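Local structure of general stress protein 26 (Bacillus anthracis, 3EC6) at residues Thr17-Thr22 and Ser30-Phe35; Asp39-Val44 and Leu115-Pro120; Glu79-Ala84 and Thr122-Asp127. The protein is of unknown precise function but binds flavin-adenine dinucleotide and belongs to the pyridoxamine 5'-phosphate oxidase family, consistent with a flavin-dependent role in the stress response. One frame throughout, in Å; residues are numbered along the deposited sequence.

Contact 1: Thr17-Thr22 and Ser30-Phe35; sequences TGVLST and SAFMMF. With FAD (flavin-adenine dinucleotide), chain B.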
loop_
_atom_site.group_PDB
_atom_site.type_symbol
_atom_site.label_atom_id
_atom_site.label_comp_id
_atom_site.label_asym_id
_atom_site.label_seq_id
_atom_site.Cartn_x
_atom_site.Cartn_y
_atom_site.Cartn_z
ATOM N N THR A 17 2.119 11.935 2.172
ATOM C CA THR A 17 1.645 10.606 2.645
ATOM C C THR A 17 1.613 9.598 1.518
ATOM O O THR A 17 1.009 9.854 0.490
ATOM C CB THR A 17 0.268 10.619 3.373
ATOM O OG1 THR A 17 0.323 11.544 4.476
ATOM C CG2 THR A 17 -0.046 9.227 3.874
ATOM N N GLY A 18 2.284 8.473 1.710
ATOM C CA GLY A 18 2.300 7.386 0.743
ATOM C C GLY A 18 2.146 6.066 1.474
ATOM O O GLY A 18 1.820 6.035 2.679
ATOM N N VAL A 19 2.462 4.973 0.779
ATOM C CA VAL A 19 2.379 3.637 1.363
ATOM C C VAL A 19 3.742 2.984 1.292
ATOM O O VAL A 19 4.334 2.967 0.210
ATOM C CB VAL A 19 1.396 2.768 0.564
ATOM C CG1 VAL A 19 1.321 1.398 1.161
ATOM C CG2 VAL A 19 -0.032 3.451 0.564
ATOM N N LEU A 20 4.237 2.485 2.426
ATOM C CA LEU A 20 5.491 1.730 2.456
ATOM C C LEU A 20 5.149 0.266 2.652
ATOM O O LEU A 20 4.532 -0.096 3.682
ATOM C CB LEU A 20 6.316 2.213 3.663
ATOM C CG LEU A 20 7.629 1.447 3.932
ATOM C CD1 LEU A 20 8.604 1.534 2.723
ATOM C CD2 LEU A 20 8.354 1.974 5.213
ATOM N N SER A 21 5.542 -0.563 1.693
ATOM C CA SER A 21 5.273 -2.015 1.822
ATOM C C SER A 21 6.592 -2.755 2.033
ATOM O O SER A 21 7.635 -2.440 1.452
ATOM C CB SER A 21 4.656 -2.510 0.522
ATOM O OG SER A 21 3.474 -1.735 0.278
ATOM N N THR A 22 6.532 -3.768 2.887
ATOM C CA THR A 22 7.660 -4.615 3.251
ATOM C C THR A 22 7.180 -6.054 3.253
ATOM O O THR A 22 5.976 -6.335 3.023
ATOM C CB THR A 22 8.139 -4.287 4.700
ATOM O OG1 THR A 22 6.979 -4.274 5.575
ATOM C CG2 THR A 22 8.830 -2.907 4.753
ATOM N N SER A 30 1.767 -3.458 4.527
ATOM C CA SER A 30 1.803 -2.089 4.029
ATOM C C SER A 30 1.331 -1.139 5.115
ATOM O O SER A 30 0.417 -1.444 5.848
ATOM C CB SER A 30 0.891 -1.922 2.827
ATOM O OG SER A 30 1.412 -2.620 1.715
ATOM N N ALA A 31 1.919 0.048 5.149
ATOM C CA ALA A 31 1.538 1.058 6.141
ATOM C C ALA A 31 1.567 2.421 5.461
ATOM O O ALA A 31 2.429 2.694 4.607
ATOM C CB ALA A 31 2.514 1.044 7.327
ATOM N N PHE A 32 0.641 3.287 5.842
ATOM C CA PHE A 32 0.746 4.704 5.468
ATOM C C PHE A 32 1.924 5.314 6.214
ATOM O O PHE A 32 2.101 5.080 7.411
ATOM C CB PHE A 32 -0.570 5.462 5.796
ATOM C CG PHE A 32 -1.754 4.926 5.040
ATOM C CD1 PHE A 32 -1.845 5.137 3.673
ATOM C CD2 PHE A 32 -2.753 4.175 5.694
ATOM C CE1 PHE A 32 -2.913 4.625 2.946
ATOM C CE2 PHE A 32 -3.847 3.675 4.964
ATOM C CZ PHE A 32 -3.917 3.916 3.607
HETATM N N MSE A 33 2.693 6.145 5.524
HETATM C CA MSE A 33 3.880 6.808 6.104
HETATM C C MSE A 33 4.042 8.162 5.387
HETATM O O MSE A 33 3.666 8.298 4.192
HETATM C CB MSE A 33 5.191 5.994 5.965
HETATM C CG MSE A 33 5.066 4.566 6.486
HETATM SE SE MSE A 33 4.939 4.481 8.393
HETATM C CE MSE A 33 6.725 4.027 8.855
HETATM N N MSE A 34 4.544 9.170 6.108
HETATM C CA MSE A 34 4.966 10.427 5.487
HETATM C C MSE A 34 6.345 10.255 4.863
HETATM O O MSE A 34 7.262 9.736 5.488
HETATM C CB MSE A 34 5.037 11.519 6.546
HETATM C CG MSE A 34 3.712 11.681 7.145
HETATM SE SE MSE A 34 3.649 13.119 8.425
HETATM C CE MSE A 34 5.183 14.062 7.851
ATOM N N PHE A 35 6.509 10.740 3.641
ATOM C CA PHE A 35 7.794 10.600 2.959
ATOM C C PHE A 35 8.537 11.905 2.784
ATOM O O PHE A 35 7.972 12.888 2.246
ATOM C CB PHE A 35 7.588 9.943 1.558
ATOM C CG PHE A 35 7.276 8.492 1.629
ATOM C CD1 PHE A 35 8.287 7.539 1.496
ATOM C CD2 PHE A 35 5.943 8.075 1.883
ATOM C CE1 PHE A 35 7.971 6.137 1.591
ATOM C CE2 PHE A 35 5.663 6.680 2.009
ATOM C CZ PHE A 35 6.659 5.731 1.855
HETATM P PA FAD B . 3.870 -1.332 14.577
HETATM O O1A FAD B . 5.298 -1.756 14.884
HETATM O O2A FAD B . 3.305 -0.326 15.563
HETATM O O5B FAD B . 2.825 -2.592 14.671
HETATM C C5B FAD B . 1.514 -2.357 14.213
HETATM C C4B FAD B . 1.332 -3.384 13.114
HETATM O O4B FAD B . 1.218 -4.684 13.730
HETATM C C3B FAD B . 0.060 -3.085 12.326
HETATM O O3B FAD B . 0.365 -2.451 11.084
HETATM C C2B FAD B . -0.616 -4.454 12.255
HETATM O O2B FAD B . -0.259 -5.121 11.056
HETATM C C1B FAD B . -0.055 -5.239 13.442
HETATM N N9A FAD B . -0.923 -5.104 14.638
HETATM C C8A FAD B . -1.757 -4.046 14.922
HETATM N N7A FAD B . -2.393 -4.290 16.095
HETATM C C5A FAD B . -1.973 -5.476 16.575
HETATM C C6A FAD B . -2.323 -6.166 17.735
HETATM N N6A FAD B . -3.420 -5.786 18.408
HETATM N N1A FAD B . -1.730 -7.396 17.965
HETATM C C2A FAD B . -0.808 -7.920 17.062
HETATM N N3A FAD B . -0.467 -7.219 15.909
HETATM C C4A FAD B . -1.045 -6.007 15.675
HETATM N N1 FAD B . 4.019 6.128 11.516
HETATM C C2 FAD B . 5.346 6.502 11.564
HETATM O O2 FAD B . 6.034 5.909 12.401
HETATM N N3 FAD B . 5.863 7.434 10.694
HETATM C C4 FAD B . 5.050 8.061 9.775
HETATM O O4 FAD B . 5.536 8.919 8.984
HETATM C C4X FAD B . 3.675 7.748 9.751
HETATM N N5 FAD B . 2.855 8.390 8.838
HETATM C C5X FAD B . 1.504 8.072 8.831
HETATM C C6 FAD B . 0.692 8.760 7.909
HETATM C C7 FAD B . -0.662 8.411 7.881
HETATM C C7M FAD B . -1.548 9.146 6.904
HETATM C C8 FAD B . -1.186 7.420 8.739
HETATM C C8M FAD B . -2.649 7.006 8.710
HETATM C C9 FAD B . -0.352 6.712 9.614
HETATM C C9A FAD B . 1.013 7.055 9.672
HETATM N N10 FAD B . 1.853 6.383 10.552
HETATM C C10 FAD B . 3.196 6.756 10.606
HETATM C "C1'" FAD B . 1.433 5.216 11.384
HETATM C "C2'" FAD B . 1.762 3.855 10.753
HETATM O "O2'" FAD B . 1.115 3.707 9.485
HETATM C "C3'" FAD B . 1.206 2.769 11.677
HETATM O "O3'" FAD B . 1.810 2.977 12.965
HETATM C "C4'" FAD B . 1.521 1.371 11.160
HETATM O "O4'" FAD B . 0.766 0.341 11.877
HETATM C "C5'" FAD B . 3.025 1.079 11.297
HETATM O "O5'" FAD B . 3.275 -0.252 10.867
HETATM P P FAD B . 4.334 -1.061 11.773
HETATM O O1P FAD B . 4.330 -2.545 11.422
HETATM O O2P FAD B . 5.674 -0.385 11.841
HETATM O O3P FAD B . 3.548 -0.790 13.142
#
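Phe35 laps the backbone of Gly18 with one edge of its ring: CE2 lies 3.6 Å from Gly18 C, close to the ring plane. Having no side chain, Gly18 lets the ring come this near. The same ring reaches Leu20, whose CB is 4.0 Å from Phe35 CZ and also rests on CG of Met33, a selenomethionine. Val19 and Phe32, on the reverse face, lie side by side and point the same way, with Val19 CG2 3.9 Å from Phe32 CE1. Reciprocal backbone bonds join Gly18 to Met33 and Leu20 to Ala31; the one from Gly18 N to Met33 O is almost straight, 175° at the hydrogen. Ser21 OG and Ser30 OG share a hydrogen bond in the conformer given, the second position of Ser30 being left aside; Ser21 OG also bonds Ser30 of the second subunit, and Ser30 OG bonds Ser21 of the second subunit.

The outer margin of 30-35 serves the flavin. Met34 N donates to FAD O4 at 3.1 Å and makes a weak second bond to N5, while the ribityl O2' donates to Phe32 O at 2.7 Å. Between these grips Met33 SE sits 3.6 Å from FAD C10, carried there by CG beside its own backbone N (chi1 -52°) and by bends at chi2 and chi3. Thr17 CG2 meets the C7M methyl at 3.4 Å, and Phe32 packs its CB by C7 and C8. Arg68 of the second subunit makes a cation-pi contact with the Phe32 ring, which Tyr77 of the second subunit meets edge-to-face. This buried hairpin, in which strand 27-38 supplies the flavin hydrogen bonds and most of the packing, is consistent with the split-barrel flavin-binding fold of the family.

Contact 2: Asp39-Val44 and Leu115-Pro120; sequences DFVLYV and LIKINP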
loop_
_atom_site.group_PDB
_atom_site.type_symbol
_atom_site.label_atom_id
_atom_site.label_comp_id
_atom_site.label_asym_id
_atom_site.label_seq_id
_atom_site.Cartn_x
_atom_site.Cartn_y
_atom_site.Cartn_z
ATOM N N ASP A 39 17.012 14.375 -3.160
ATOM C CA ASP A 39 16.946 13.970 -4.559
ATOM C C ASP A 39 15.962 12.789 -4.685
ATOM O O ASP A 39 14.797 12.912 -4.289
ATOM C CB ASP A 39 18.335 13.657 -5.082
ATOM C CG ASP A 39 19.192 14.918 -5.202
ATOM O OD1 ASP A 39 18.670 15.953 -5.696
ATOM O OD2 ASP A 39 20.361 14.851 -4.790
ATOM N N PHE A 40 16.395 11.671 -5.263
ATOM C CA PHE A 40 15.425 10.574 -5.462
ATOM C C PHE A 40 15.446 9.553 -4.343
ATOM O O PHE A 40 14.694 8.585 -4.366
ATOM C CB PHE A 40 15.659 9.860 -6.817
ATOM C CG PHE A 40 15.406 10.757 -8.006
ATOM C CD1 PHE A 40 14.118 11.191 -8.303
ATOM C CD2 PHE A 40 16.480 11.203 -8.787
ATOM C CE1 PHE A 40 13.883 12.041 -9.355
ATOM C CE2 PHE A 40 16.248 12.062 -9.879
ATOM C CZ PHE A 40 14.944 12.469 -10.156
ATOM N N VAL A 41 16.255 9.812 -3.320
ATOM C CA VAL A 41 16.313 8.937 -2.148
ATOM C C VAL A 41 15.226 9.320 -1.172
ATOM O O VAL A 41 15.107 10.490 -0.794
ATOM C CB VAL A 41 17.721 9.011 -1.458
ATOM C CG1 VAL A 41 17.720 8.183 -0.179
ATOM C CG2 VAL A 41 18.816 8.504 -2.460
ATOM N N LEU A 42 14.401 8.350 -0.767
ATOM C CA LEU A 42 13.240 8.682 0.085
ATOM C C LEU A 42 13.608 8.330 1.525
ATOM O O LEU A 42 14.437 7.473 1.795
ATOM C CB LEU A 42 11.961 7.884 -0.309
ATOM C CG LEU A 42 11.527 8.171 -1.746
ATOM C CD1 LEU A 42 10.306 7.312 -2.056
ATOM C CD2 LEU A 42 11.179 9.629 -1.953
ATOM N N TYR A 43 12.980 9.040 2.463
ATOM C CA TYR A 43 13.220 8.767 3.900
ATOM C C TYR A 43 11.883 8.811 4.635
ATOM O O TYR A 43 11.024 9.630 4.300
ATOM C CB TYR A 43 14.099 9.854 4.540
ATOM C CG TYR A 43 15.545 9.907 4.023
ATOM C CD1 TYR A 43 16.547 9.137 4.652
ATOM C CD2 TYR A 43 15.881 10.667 2.898
ATOM C CE1 TYR A 43 17.900 9.150 4.183
ATOM C CE2 TYR A 43 17.191 10.663 2.408
ATOM C CZ TYR A 43 18.185 9.918 3.049
ATOM O OH TYR A 43 19.494 9.898 2.590
ATOM N N VAL A 44 11.716 7.939 5.613
ATOM C CA VAL A 44 10.507 7.958 6.458
ATOM C C VAL A 44 11.002 7.998 7.914
ATOM O O VAL A 44 11.933 7.274 8.280
ATOM C CB VAL A 44 9.687 6.684 6.256
ATOM C CG1 VAL A 44 8.529 6.607 7.245
ATOM C CG2 VAL A 44 9.145 6.658 4.810
ATOM N N LEU A 115 15.442 7.113 10.871
ATOM C CA LEU A 115 14.915 7.230 9.508
ATOM C C LEU A 115 15.061 5.893 8.774
ATOM O O LEU A 115 16.085 5.218 8.877
ATOM C CB LEU A 115 15.664 8.311 8.710
ATOM C CG LEU A 115 15.448 9.752 9.182
ATOM C CD1 LEU A 115 16.525 10.636 8.526
ATOM C CD2 LEU A 115 14.044 10.238 8.867
ATOM N N ILE A 116 14.021 5.536 8.012
ATOM C CA ILE A 116 14.194 4.475 7.019
ATOM C C ILE A 116 14.604 5.160 5.703
ATOM O O ILE A 116 13.923 6.057 5.229
ATOM C CB ILE A 116 12.903 3.760 6.818
ATOM C CG1 ILE A 116 12.466 3.083 8.104
ATOM C CG2 ILE A 116 13.086 2.753 5.682
ATOM C CD1 ILE A 116 11.048 2.443 7.991
ATOM N N LYS A 117 15.762 4.757 5.162
ATOM C CA LYS A 117 16.335 5.325 3.959
ATOM C C LYS A 117 16.028 4.366 2.830
ATOM O O LYS A 117 16.317 3.177 2.907
ATOM C CB LYS A 117 17.861 5.446 4.125
ATOM C CG LYS A 117 18.537 5.829 2.820
ATOM C CD LYS A 117 20.012 6.108 3.076
ATOM C CE LYS A 117 20.769 6.376 1.793
ATOM N NZ LYS A 117 22.224 6.536 2.070
ATOM N N ILE A 118 15.426 4.842 1.752
ATOM C CA ILE A 118 15.045 3.934 0.652
ATOM C C ILE A 118 15.846 4.358 -0.571
ATOM O O ILE A 118 15.662 5.468 -1.117
ATOM C CB ILE A 118 13.536 4.039 0.350
ATOM C CG1 ILE A 118 12.754 3.533 1.524
ATOM C CG2 ILE A 118 13.184 3.138 -0.872
ATOM C CD1 ILE A 118 11.383 4.044 1.579
ATOM N N ASN A 119 16.763 3.488 -0.979
ATOM C CA ASN A 119 17.622 3.743 -2.139
ATOM C C ASN A 119 16.943 3.160 -3.349
ATOM O O ASN A 119 16.839 1.947 -3.449
ATOM C CB ASN A 119 18.995 3.094 -1.986
ATOM C CG ASN A 119 19.918 3.926 -1.156
ATOM O OD1 ASN A 119 20.106 3.664 0.018
ATOM N ND2 ASN A 119 20.465 4.974 -1.758
ATOM N N PRO A 120 16.428 4.011 -4.239
ATOM C CA PRO A 120 15.603 3.451 -5.300
ATOM C C PRO A 120 16.464 2.739 -6.365
ATOM O O PRO A 120 17.558 3.201 -6.713
ATOM C CB PRO A 120 14.945 4.687 -5.941
ATOM C CG PRO A 120 16.065 5.774 -5.757
ATOM C CD PRO A 120 16.575 5.477 -4.366
HETATM O O HOH W 1 13.683 6.190 -3.053
HETATM O O HOH W 2 21.742 8.951 3.895
#
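Lys117 runs beside the ring of Tyr43, both side chains pointing the same way. Its CB is 3.7 Å from Tyr43 CE1. CG approaches that carbon to 3.6 Å and, on its way outward, also meets Val41 CG1 at 3.9 Å. CD and CE then follow the phenol to its end, CE lying 3.8 Å from Tyr43 OH. At the tip NZ donates to a water 3.1 Å away, and this water, in the plane of the ring at its edge, is 2.8 Å from Tyr43 OH. CG anti to the backbone N (chi1 171°) and a fully extended chain thereafter keep the methylenes along the ring.

Beneath these side chains, reciprocal backbone bonds pair Leu42 with Ile118 and Val44 with Ile116; the shortest, Ile116 N to Val44 O, is 2.7 Å. At the end of the paired region a second water donates to both Phe40 O and Ile118 O, linking the two segments, and Pro120 CG closes over Phe40 O at 3.4 Å. Phe96 meets the Tyr43 ring from helix 90-96, while Leu42, Val44, Ile116 and Ile118 occupy the reverse face of the sheet. The chemistry is thus divided: aliphatic methylenes and aromatic carbons are in van der Waals contact, whereas the ammonium and the hydroxyl are joined through a water, not by a direct bond.

Contact 3: Glu79-Ala84 and Thr122-Asp127; sequences EVEGLA and TIYYID. With FAD (flavin-adenine dinucleotide), chain C.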
loop_
_atom_site.group_PDB
_atom_site.type_symbol
_atom_site.label_atom_id
_atom_site.label_comp_id
_atom_site.label_asym_id
_atom_site.label_seq_id
_atom_site.Cartn_x
_atom_site.Cartn_y
_atom_site.Cartn_z
ATOM N N GLU A 79 5.649 4.645 -8.339
ATOM C CA GLU A 79 5.914 3.426 -7.583
ATOM C C GLU A 79 7.417 3.331 -7.512
ATOM O O GLU A 79 8.105 3.581 -8.511
ATOM C CB GLU A 79 5.518 2.184 -8.381
ATOM C CG GLU A 79 4.125 1.919 -8.538
ATOM C CD GLU A 79 3.982 0.501 -9.151
ATOM O OE1 GLU A 79 4.696 -0.452 -8.720
ATOM O OE2 GLU A 79 3.150 0.366 -10.062
ATOM N N VAL A 80 7.936 3.001 -6.351
ATOM C CA VAL A 80 9.395 2.926 -6.165
ATOM C C VAL A 80 9.729 1.545 -5.633
ATOM O O VAL A 80 9.086 1.085 -4.700
ATOM C CB VAL A 80 9.878 3.991 -5.160
ATOM C CG1 VAL A 80 11.376 3.862 -4.917
ATOM C CG2 VAL A 80 9.404 5.435 -5.569
ATOM N N GLU A 81 10.699 0.884 -6.268
ATOM C CA GLU A 81 11.292 -0.374 -5.765
ATOM C C GLU A 81 12.732 -0.108 -5.374
ATOM O O GLU A 81 13.479 0.528 -6.114
ATOM C CB GLU A 81 11.332 -1.460 -6.843
ATOM C CG GLU A 81 9.975 -1.817 -7.449
ATOM C CD GLU A 81 10.111 -2.659 -8.705
ATOM O OE1 GLU A 81 11.222 -3.132 -9.038
ATOM O OE2 GLU A 81 9.099 -2.849 -9.388
ATOM N N GLY A 82 13.126 -0.548 -4.190
ATOM C CA GLY A 82 14.536 -0.378 -3.803
ATOM C C GLY A 82 14.803 -1.078 -2.485
ATOM O O GLY A 82 13.914 -1.731 -1.953
ATOM N N LEU A 83 16.036 -0.977 -2.009
ATOM C CA LEU A 83 16.446 -1.537 -0.714
ATOM C C LEU A 83 16.497 -0.457 0.352
ATOM O O LEU A 83 16.917 0.671 0.101
ATOM C CB LEU A 83 17.804 -2.239 -0.834
ATOM C CG LEU A 83 17.799 -3.670 -1.381
ATOM C CD1 LEU A 83 17.359 -3.733 -2.848
ATOM C CD2 LEU A 83 19.174 -4.301 -1.218
ATOM N N ALA A 84 16.027 -0.815 1.541
ATOM C CA ALA A 84 15.975 0.068 2.664
ATOM C C ALA A 84 17.079 -0.246 3.672
ATOM O O ALA A 84 17.582 -1.384 3.785
ATOM C CB ALA A 84 14.597 -0.102 3.326
ATOM N N THR A 122 14.347 1.369 -9.074
ATOM C CA THR A 122 13.465 1.652 -10.215
ATOM C C THR A 122 12.352 2.577 -9.726
ATOM O O THR A 122 11.802 2.350 -8.644
ATOM C CB THR A 122 12.845 0.371 -10.798
ATOM O OG1 THR A 122 13.911 -0.568 -11.037
ATOM C CG2 THR A 122 12.093 0.643 -12.120
ATOM N N ILE A 123 12.084 3.651 -10.488
ATOM C CA ILE A 123 10.912 4.471 -10.177
ATOM C C ILE A 123 10.020 4.439 -11.396
ATOM O O ILE A 123 10.456 4.832 -12.508
ATOM C CB ILE A 123 11.276 5.912 -9.808
ATOM C CG1 ILE A 123 12.197 5.921 -8.560
ATOM C CG2 ILE A 123 9.960 6.733 -9.571
ATOM C CD1 ILE A 123 12.575 7.314 -8.099
ATOM N N TYR A 124 8.778 3.991 -11.218
ATOM C CA TYR A 124 7.796 3.994 -12.294
ATOM C C TYR A 124 6.911 5.225 -12.146
ATOM O O TYR A 124 6.486 5.556 -11.048
ATOM C CB TYR A 124 6.865 2.766 -12.179
ATOM C CG TYR A 124 7.579 1.482 -12.348
ATOM C CD1 TYR A 124 7.880 1.009 -13.628
ATOM C CD2 TYR A 124 7.976 0.741 -11.239
ATOM C CE1 TYR A 124 8.567 -0.185 -13.811
ATOM C CE2 TYR A 124 8.680 -0.486 -11.416
ATOM C CZ TYR A 124 8.962 -0.916 -12.714
ATOM O OH TYR A 124 9.649 -2.099 -12.923
ATOM N N TYR A 125 6.641 5.890 -13.257
ATOM C CA TYR A 125 5.747 7.057 -13.232
ATOM C C TYR A 125 4.455 6.663 -13.888
ATOM O O TYR A 125 4.457 6.206 -15.068
ATOM C CB TYR A 125 6.397 8.268 -13.953
ATOM C CG TYR A 125 5.472 9.455 -13.993
ATOM C CD1 TYR A 125 5.333 10.292 -12.895
ATOM C CD2 TYR A 125 4.689 9.684 -15.127
ATOM C CE1 TYR A 125 4.412 11.370 -12.928
ATOM C CE2 TYR A 125 3.803 10.734 -15.182
ATOM C CZ TYR A 125 3.675 11.561 -14.081
ATOM O OH TYR A 125 2.757 12.586 -14.236
ATOM N N ILE A 126 3.351 6.811 -13.129
ATOM C CA ILE A 126 2.041 6.312 -13.571
ATOM C C ILE A 126 1.131 7.505 -13.825
ATOM O O ILE A 126 0.744 8.231 -12.889
ATOM C CB ILE A 126 1.493 5.317 -12.532
ATOM C CG1 ILE A 126 2.520 4.185 -12.366
ATOM C CG2 ILE A 126 0.083 4.812 -12.905
ATOM C CD1 ILE A 126 2.629 3.684 -11.107
ATOM N N ASP A 127 0.883 7.704 -15.119
ATOM C CA ASP A 127 0.044 8.730 -15.772
ATOM C C ASP A 127 0.743 9.906 -16.423
ATOM O O ASP A 127 0.974 9.874 -17.634
ATOM C CB ASP A 127 -1.189 9.155 -14.981
ATOM C CG ASP A 127 -2.234 8.107 -15.018
ATOM O OD1 ASP A 127 -3.100 8.051 -14.099
ATOM O OD2 ASP A 127 -2.138 7.298 -15.974
HETATM P PA FAD C . 0.358 -5.187 -14.220
HETATM O O1A FAD C . 0.176 -6.684 -14.421
HETATM O O2A FAD C . -0.278 -4.341 -15.308
HETATM O O5B FAD C . 1.938 -4.752 -14.268
HETATM C C5B FAD C . 2.238 -3.427 -13.896
HETATM C C4B FAD C . 3.193 -3.592 -12.732
HETATM O O4B FAD C . 4.455 -4.062 -13.251
HETATM C C3B FAD C . 3.401 -2.252 -12.034
HETATM O O3B FAD C . 2.637 -2.178 -10.830
HETATM C C2B FAD C . 4.922 -2.184 -11.891
HETATM O O2B FAD C . 5.324 -2.688 -10.628
HETATM C C1B FAD C . 5.467 -3.105 -12.985
HETATM N N9A FAD C . 5.759 -2.352 -14.230
HETATM C C8A FAD C . 5.150 -1.185 -14.636
HETATM N N7A FAD C . 5.691 -0.795 -15.816
HETATM C C5A FAD C . 6.624 -1.695 -16.182
HETATM C C6A FAD C . 7.453 -1.744 -17.302
HETATM N N6A FAD C . 7.589 -0.643 -18.056
HETATM N N1A FAD C . 8.344 -2.800 -17.406
HETATM C C2A FAD C . 8.399 -3.783 -16.421
HETATM N N3A FAD C . 7.563 -3.721 -15.310
HETATM C C4A FAD C . 6.684 -2.685 -15.198
HETATM N N1 FAD C . -6.653 -2.068 -11.739
HETATM C C2 FAD C . -7.534 -3.129 -11.749
HETATM O O2 FAD C . -7.233 -4.060 -12.502
HETATM N N3 FAD C . -8.638 -3.156 -10.929
HETATM C C4 FAD C . -8.923 -2.091 -10.102
HETATM O O4 FAD C . -9.943 -2.125 -9.356
HETATM C C4X FAD C . -8.076 -0.963 -10.123
HETATM N N5 FAD C . -8.371 0.115 -9.304
HETATM C C5X FAD C . -7.529 1.218 -9.340
HETATM C C6 FAD C . -7.870 2.307 -8.515
HETATM C C7 FAD C . -7.000 3.401 -8.528
HETATM C C7M FAD C . -7.356 4.581 -7.656
HETATM C C8 FAD C . -5.840 3.411 -9.333
HETATM C C8M FAD C . -4.865 4.580 -9.345
HETATM C C9 FAD C . -5.492 2.297 -10.108
HETATM C C9A FAD C . -6.360 1.188 -10.123
HETATM N N10 FAD C . -6.047 0.084 -10.906
HETATM C C10 FAD C . -6.933 -0.993 -10.921
HETATM C "C1'" FAD C . -4.771 -0.070 -11.666
HETATM C "C2'" FAD C . -3.696 -0.873 -10.916
HETATM O "O2'" FAD C . -3.360 -0.246 -9.675
HETATM C "C3'" FAD C . -2.433 -0.876 -11.780
HETATM O "O3'" FAD C . -2.806 -1.442 -13.049
HETATM C "C4'" FAD C . -1.314 -1.690 -11.143
HETATM O "O4'" FAD C . -0.031 -1.474 -11.815
HETATM C "C5'" FAD C . -1.657 -3.189 -11.181
HETATM O "O5'" FAD C . -0.568 -3.922 -10.639
HETATM P P FAD C . -0.218 -5.285 -11.426
HETATM O O1P FAD C . 1.118 -5.854 -10.962
HETATM O O2P FAD C . -1.379 -6.236 -11.478
HETATM O O3P FAD C . -0.075 -4.564 -12.848
HETATM O O HOH W 3 13.868 -2.502 -8.921
#
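The adenosine end of the FAD site is built on this antiparallel pair of strands, with Glu79 and Tyr124 facing the same way. Glu79 grips the ribose diol with both carboxylate oxygens: FAD O3B donates to OE2 at 2.7 Å and O2B to OE1 at 3.0 Å. His63 also bonds OE1, which should steady the carboxylate. CG of Glu79 is touched from across by Ile126 CD1, 3.5 Å away.

Tyr124 turns one ring face to the adenosine, its CE1 3.4 Å from FAD C5A; Thr122 CG2 lies against the opposite face, 3.5 Å above the plane and toward the rim. At the ring edge Glu81 OE2 approaches Tyr124 CE2 to 3.1 Å, with carboxylate and ring planes 55° apart. A water links Glu81 OE1 with Thr122 OG1. Reciprocal backbone bonds tie Glu79 to Tyr124 and Glu81 to Thr122, fixing which side chains face the ligand.

On the reverse face Val80 and Ile123 lie side by side; Ile123 and Tyr125 pack on helix 4-13, strand 61-66 bonds along the other margin of 79-84, and the second subunit supplies hydrogen bonds to the rest of this FAD, among them from its Phe32 O and Thr46.

All three contacts belong to one curled antiparallel sheet. Contact 1 comes first along the chain and closes before the others open, whereas contacts 2 and 3 alternate their segments and share strand 113-126, which pairs with 41-47 along its first part on one edge and with 77-87 along most of its length on the other. The centre of contact 2 is about 12 Å from that of contact 1. Val44 of contact 2 packs on Met33 and Phe35 of contact 1; Pro120 packs on Val80 of contact 3, and a probable Asn119 N to Leu83 O bond joins the same two contacts. Contacts 1 and 3 do not touch and meet different FAD molecules, each spanning the dimer.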